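Side-chain contact in acyl-CoA synthetase (AMP-forming)/AMP-acid ligase II-like protein (Dyadobacter fermentans, PDB 4GS5), which probably activates a carboxylic acid, perhaps a medium-chain fatty acid, as its adenylate and joins it to coenzyme A: residues Trp285-Pro288 against Gln294-Val297. Sequence-based numbering, arbitrary orientation.
Sequences WWEP and QKLV
Q294 lays its side chain against the indole of W286, a worked example of how one glutamine can place its amide nitrogen over an aromatic face while its oxygen bonds to backbone. Its CB begins the approach, 4.0 Å from CE3 of the indole. CG, anti to the carbonyl carbon (chi1 -59°), stays beside the CE3 corner of the ring, 3.9 Å from CE3, on the same side as NE2. The chain stays extended to CD, and there the amide splits its duties. NE2 stands over the six-membered half of the indole, 3.6 Å from CZ3 of W286 and about as far from the other five carbons, hence off the centre of the whole ring system; the amide plane is turned 72° from the ring, so this is no flat stack. OE1 accepts a hydrogen bond from the backbone N of N254, which should help fix the rotation of the amide.

These residues belong to an antiparallel beta hairpin in a three-stranded sheet: 282-289 is an outer strand and 295-301 the middle one, with 329-332 running parallel on its far side. W285 with V297 and E287 with K295 are hydrogen-bonded pairs, the K295 N to E287 O bond measuring 2.8 Å. Between them, W286 and L296 form a non-hydrogen-bonded pair, where CA of W286 makes a C-H...O contact of 3.1 Å with O of K295.

On the face shared by W285, E287, K295 and V297, OE1 of E287 lies 3.6 Å from CG1 of V297 and is hydrogen-bonded to the Y330 hydroxyl. NZ of K295 remains 4.5 Å from that OE1, too far for a salt bridge. F349 of helix 345-351 covers this face, touching W285, E287 and V297.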
# COMPACT_ATOMS: atom_id res chain seq x y z
N TRP A 285 12.17 15.57 18.61
CA TRP A 285 11.03 16.37 18.22
C TRP A 285 11.55 17.51 17.34
O TRP A 285 12.66 17.43 16.81
CB TRP A 285 10.32 16.91 19.46
CG TRP A 285 8.89 17.30 19.23
CD1 TRP A 285 8.33 18.54 19.42
CD2 TRP A 285 7.83 16.45 18.78
NE1 TRP A 285 6.99 18.50 19.11
CE2 TRP A 285 6.66 17.23 18.72
CE3 TRP A 285 7.75 15.09 18.44
CZ2 TRP A 285 5.42 16.70 18.33
CZ3 TRP A 285 6.52 14.57 18.05
CH2 TRP A 285 5.37 15.37 17.99
N TRP A 286 10.75 18.55 17.17
CA TRP A 286 11.17 19.64 16.29
C TRP A 286 10.52 20.94 16.70
O TRP A 286 9.55 20.96 17.46
CB TRP A 286 10.81 19.34 14.84
CG TRP A 286 9.34 19.23 14.65
CD1 TRP A 286 8.57 18.11 14.84
CD2 TRP A 286 8.44 20.28 14.27
NE1 TRP A 286 7.25 18.40 14.59
CE2 TRP A 286 7.14 19.72 14.23
CE3 TRP A 286 8.61 21.64 13.95
CZ2 TRP A 286 6.01 20.48 13.90
CZ3 TRP A 286 7.49 22.38 13.61
CH2 TRP A 286 6.20 21.80 13.59
N GLU A 287 11.07 22.04 16.20
CA GLU A 287 10.41 23.32 16.42
C GLU A 287 10.59 24.19 15.19
O GLU A 287 11.49 23.96 14.38
CB GLU A 287 10.93 24.00 17.69
CG GLU A 287 12.39 24.38 17.65
CD GLU A 287 12.82 25.09 18.92
OE1 GLU A 287 13.47 24.45 19.77
OE2 GLU A 287 12.49 26.29 19.07
N PRO A 288 9.69 25.16 15.03
CA PRO A 288 9.81 26.06 13.88
C PRO A 288 11.15 26.77 13.95
O PRO A 288 11.61 27.11 15.04
CB PRO A 288 8.67 27.05 14.09
CG PRO A 288 7.67 26.32 14.95
CD PRO A 288 8.49 25.43 15.84
N GLN A 294 12.10 23.54 9.89
CA GLN A 294 11.89 22.76 11.10
C GLN A 294 13.26 22.35 11.66
O GLN A 294 14.12 21.86 10.93
CB GLN A 294 11.02 21.54 10.79
CG GLN A 294 9.66 21.93 10.21
CD GLN A 294 8.82 20.72 9.85
OE1 GLN A 294 9.09 20.05 8.85
NE2 GLN A 294 7.81 20.42 10.66
N LYS A 295 13.46 22.58 12.95
CA LYS A 295 14.73 22.31 13.60
C LYS A 295 14.57 21.10 14.51
O LYS A 295 13.75 21.11 15.44
CB LYS A 295 15.16 23.51 14.45
CG LYS A 295 16.54 23.36 15.09
CD LYS A 295 16.72 24.22 16.36
CE LYS A 295 16.37 25.68 16.13
NZ LYS A 295 16.64 26.51 17.35
N LEU A 296 15.36 20.07 14.26
CA LEU A 296 15.31 18.85 15.05
C LEU A 296 15.83 19.18 16.44
O LEU A 296 16.85 19.87 16.58
CB LEU A 296 16.22 17.78 14.41
CG LEU A 296 16.27 16.42 15.13
CD1 LEU A 296 14.97 15.67 14.95
CD2 LEU A 296 17.43 15.60 14.59
N VAL A 297 15.12 18.70 17.47
CA VAL A 297 15.58 18.86 18.84
C VAL A 297 15.47 17.55 19.61
O VAL A 297 14.86 16.60 19.12
CB VAL A 297 14.79 19.94 19.56
CG1 VAL A 297 14.98 21.28 18.84
CG2 VAL A 297 13.29 19.55 19.64